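Local structure of beta-galacturonidase (Eisenbergiella tayi, 6NCW) at residues Ser90-Tyr95 / Ser124-Pro129. The protein is a family 2 glycoside hydrolase, a beta-galacturonidase that probably cleaves beta-linked galacturonic acid from its conjugates or glycans. Residues are numbered along the deposited sequence; the frame is centred on the assembly and turned at random.
Sequences SHYNAY and SALHVP
In the N-terminal beta-sandwich of this family 2 hydrolase, the end of edge strand 86-92 meets the loop between strands 109-117 and 142-147 through Tyr92, whose hydroxyl plugs into the bend of the loop at 124-127. With CG anti to the backbone N (chi1 177°), the tyrosine extends its ring across to the loop. There OH accepts two amide protons, from Leu126 N at 3.0 Å, rather bent, and from His127 N at 2.8 Å, much straighter (163°). Ser124 OG lies at the ring edge, in its plane, modelled so close to Tyr92 OH (2.4 Å) that the exact length is doubtful; the phenol is placed to donate to it. Ser124 OG in turn donates to His127 O (2.6 Å), in the carbonyl plane on a lone pair, bridging the two ends of that bend. A phenol suits this place because its oxygen can accept two amide protons and still offer its own. Leu126 CG packs its apolar bulk beside Tyr92 CE2 at 3.9 Å.

His127 turns its ring edge toward the face of Tyr92 in an offset edge-to-face pair, planes 78° apart. Its ND1 bonds Ser134 OG, whereas NE2 accepts the long bond from Ala94 N (3.3 Å), and together they fix the imidazole's rotation. Helix 349-364 borders Tyr92 and Leu126, and Asn93 OD1, just beyond the strand, bonds His335 ND1 of the TIM barrel; the side chain of Tyr95 is about 8 Å from that of His312, which binds galacturonate. The small methyl of Ala94 fits over the centre of the Tyr95 ring, and that ring, slid well off a nearly parallel His127, brings CE2 to 3.3 Å from His127 CE1.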
ATOM      1  N   SER A  90      25.517 -36.142 -10.967  1.00 26.63           N
ATOM      2  CA  SER A  90      24.161 -35.777 -10.583  1.00 28.57           C
ATOM      3  C   SER A  90      24.135 -35.466  -9.095  1.00 27.99           C
ATOM      4  O   SER A  90      25.053 -35.828  -8.347  1.00 25.84           O
ATOM      5  CB  SER A  90      23.162 -36.881 -10.930  1.00 29.77           C
ATOM      6  OG  SER A  90      23.254 -37.928  -9.995  1.00 30.84           O
ATOM      7  N   HIS A  91      23.070 -34.786  -8.670  1.00 25.78           N
ATOM      8  CA  HIS A  91      22.990 -34.324  -7.289  1.00 25.31           C
ATOM      9  C   HIS A  91      21.547 -34.045  -6.903  1.00 24.78           C
ATOM     10  O   HIS A  91      20.720 -33.688  -7.744  1.00 25.23           O
ATOM     11  CB  HIS A  91      23.831 -33.063  -7.080  1.00 25.16           C
ATOM     12  CG  HIS A  91      23.937 -32.632  -5.649  1.00 26.91           C
ATOM     13  ND1 HIS A  91      23.236 -31.556  -5.138  1.00 22.83           N
ATOM     14  CD2 HIS A  91      24.689 -33.111  -4.628  1.00 23.28           C
ATOM     15  CE1 HIS A  91      23.555 -31.394  -3.865  1.00 24.99           C
ATOM     16  NE2 HIS A  91      24.432 -32.327  -3.529  1.00 23.55           N
ATOM     17  N   TYR A  92      21.261 -34.230  -5.618  1.00 23.26           N
ATOM     18  CA  TYR A  92      19.999 -33.841  -5.013  1.00 21.67           C
ATOM     19  C   TYR A  92      20.298 -32.993  -3.786  1.00 24.26           C
ATOM     20  O   TYR A  92      21.235 -33.298  -3.029  1.00 22.46           O
ATOM     21  CB  TYR A  92      19.139 -35.050  -4.600  1.00 21.09           C
ATOM     22  CG  TYR A  92      17.860 -34.642  -3.903  1.00 21.51           C
ATOM     23  CD1 TYR A  92      16.716 -34.383  -4.637  1.00 23.91           C
ATOM     24  CD2 TYR A  92      17.804 -34.478  -2.506  1.00 24.57           C
ATOM     25  CE1 TYR A  92      15.529 -33.986  -4.014  1.00 22.02           C
ATOM     26  CE2 TYR A  92      16.617 -34.073  -1.866  1.00 21.13           C
ATOM     27  CZ  TYR A  92      15.484 -33.827  -2.630  1.00 21.01           C
ATOM     28  OH  TYR A  92      14.281 -33.432  -2.044  1.00 21.81           O
ATOM     29  N   ASN A  93      19.489 -31.930  -3.616  1.00 24.76           N
ATOM     30  CA  ASN A  93      19.457 -30.968  -2.506  1.00 20.64           C
ATOM     31  C   ASN A  93      20.062 -29.645  -2.950  1.00 22.42           C
ATOM     32  O   ASN A  93      21.229 -29.584  -3.351  1.00 23.71           O
ATOM     33  CB  ASN A  93      20.172 -31.461  -1.247  1.00 20.09           C
ATOM     34  CG  ASN A  93      19.782 -30.665   0.001  1.00 22.90           C
ATOM     35  OD1 ASN A  93      18.595 -30.448   0.269  1.00 27.35           O
ATOM     36  ND2 ASN A  93      20.773 -30.240   0.767  1.00 20.97           N
ATOM     37  N   ALA A  94      19.271 -28.576  -2.860  1.00 21.32           N
ATOM     38  CA  ALA A  94      19.659 -27.286  -3.417  1.00 20.57           C
ATOM     39  C   ALA A  94      20.780 -26.622  -2.634  1.00 22.79           C
ATOM     40  O   ALA A  94      21.409 -25.688  -3.144  1.00 22.87           O
ATOM     41  CB  ALA A  94      18.446 -26.344  -3.443  1.00 20.95           C
ATOM     42  N   TYR A  95      21.032 -27.059  -1.409  1.00 19.25           N
ATOM     43  CA  TYR A  95      21.660 -26.195  -0.434  1.00 20.34           C
ATOM     44  C   TYR A  95      23.044 -26.647  -0.000  1.00 21.49           C
ATOM     45  O   TYR A  95      23.649 -25.978   0.841  1.00 20.20           O
ATOM     46  CB  TYR A  95      20.739 -26.061   0.794  1.00 21.24           C
ATOM     47  CG  TYR A  95      19.324 -25.641   0.477  1.00 18.94           C
ATOM     48  CD1 TYR A  95      19.035 -24.339   0.073  1.00 19.67           C
ATOM     49  CD2 TYR A  95      18.259 -26.543   0.608  1.00 21.51           C
ATOM     50  CE1 TYR A  95      17.710 -23.933  -0.192  1.00 18.62           C
ATOM     51  CE2 TYR A  95      16.948 -26.157   0.352  1.00 19.60           C
ATOM     52  CZ  TYR A  95      16.678 -24.858  -0.054  1.00 23.23           C
ATOM     53  OH  TYR A  95      15.377 -24.490  -0.315  1.00 21.39           O
ATOM     54  N   SER A 124      11.808 -36.886  -4.502  1.00 25.71           N
ATOM     55  CA  SER A 124      12.306 -35.774  -3.697  1.00 24.95           C
ATOM     56  C   SER A 124      11.685 -35.850  -2.308  1.00 23.70           C
ATOM     57  O   SER A 124      10.498 -35.555  -2.139  1.00 26.75           O
ATOM     58  CB  SER A 124      11.993 -34.448  -4.379  1.00 22.23           C
ATOM     59  OG  SER A 124      12.397 -33.367  -3.561  1.00 25.61           O
ATOM     60  N   ALA A 125      12.484 -36.231  -1.310  1.00 26.10           N
ATOM     61  CA  ALA A 125      11.953 -36.381   0.042  1.00 29.02           C
ATOM     62  C   ALA A 125      12.136 -35.139   0.905  1.00 27.23           C
ATOM     63  O   ALA A 125      11.424 -34.982   1.908  1.00 24.16           O
ATOM     64  CB  ALA A 125      12.598 -37.584   0.740  1.00 22.13           C
ATOM     65  N   LEU A 126      13.065 -34.256   0.541  1.00 25.26           N
ATOM     66  CA  LEU A 126      13.339 -33.050   1.312  1.00 24.25           C
ATOM     67  C   LEU A 126      12.626 -31.834   0.724  1.00 23.50           C
ATOM     68  O   LEU A 126      11.899 -31.128   1.431  1.00 21.22           O
ATOM     69  CB  LEU A 126      14.868 -32.826   1.380  1.00 20.37           C
ATOM     70  CG  LEU A 126      15.675 -34.033   1.893  1.00 20.82           C
ATOM     71  CD1 LEU A 126      17.165 -33.702   2.018  1.00 25.52           C
ATOM     72  CD2 LEU A 126      15.143 -34.541   3.218  1.00 22.67           C
ATOM     73  N   HIS A 127      12.804 -31.591  -0.574  1.00 22.12           N
ATOM     74  CA  HIS A 127      12.053 -30.565  -1.281  1.00 22.91           C
ATOM     75  C   HIS A 127      10.650 -31.076  -1.560  1.00 23.08           C
ATOM     76  O   HIS A 127      10.475 -31.957  -2.405  1.00 21.07           O
ATOM     77  CB  HIS A 127      12.752 -30.191  -2.579  1.00 21.66           C
ATOM     78  CG  HIS A 127      14.037 -29.479  -2.366  1.00 22.79           C
ATOM     79  ND1 HIS A 127      14.108 -28.110  -2.236  1.00 19.11           N
ATOM     80  CD2 HIS A 127      15.301 -29.945  -2.220  1.00 23.12           C
ATOM     81  CE1 HIS A 127      15.368 -27.761  -2.047  1.00 21.11           C
ATOM     82  NE2 HIS A 127      16.113 -28.853  -2.038  1.00 25.19           N
ATOM     83  N   VAL A 128       9.665 -30.517  -0.851  1.00 19.54           N
ATOM     84  CA  VAL A 128       8.244 -30.864  -0.934  1.00 20.21           C
ATOM     85  C   VAL A 128       7.424 -29.572  -0.914  1.00 20.89           C
ATOM     86  O   VAL A 128       7.976 -28.507  -0.602  1.00 19.43           O
ATOM     87  CB  VAL A 128       7.829 -31.782   0.230  1.00 21.46           C
ATOM     88  CG1 VAL A 128       8.601 -33.119   0.193  1.00 20.98           C
ATOM     89  CG2 VAL A 128       8.034 -31.070   1.550  1.00 20.00           C
ATOM     90  N   PRO A 129       6.125 -29.592  -1.232  1.00 18.35           N
ATOM     91  CA  PRO A 129       5.312 -28.395  -0.982  1.00 25.81           C
ATOM     92  C   PRO A 129       5.433 -28.052   0.492  1.00 21.34           C
ATOM     93  O   PRO A 129       5.263 -28.916   1.352  1.00 21.90           O
ATOM     94  CB  PRO A 129       3.891 -28.834  -1.365  1.00 19.57           C
ATOM     95  CG  PRO A 129       4.116 -30.027  -2.317  1.00 20.06           C
ATOM     96  CD  PRO A 129       5.296 -30.712  -1.717  1.00 19.12           C
TER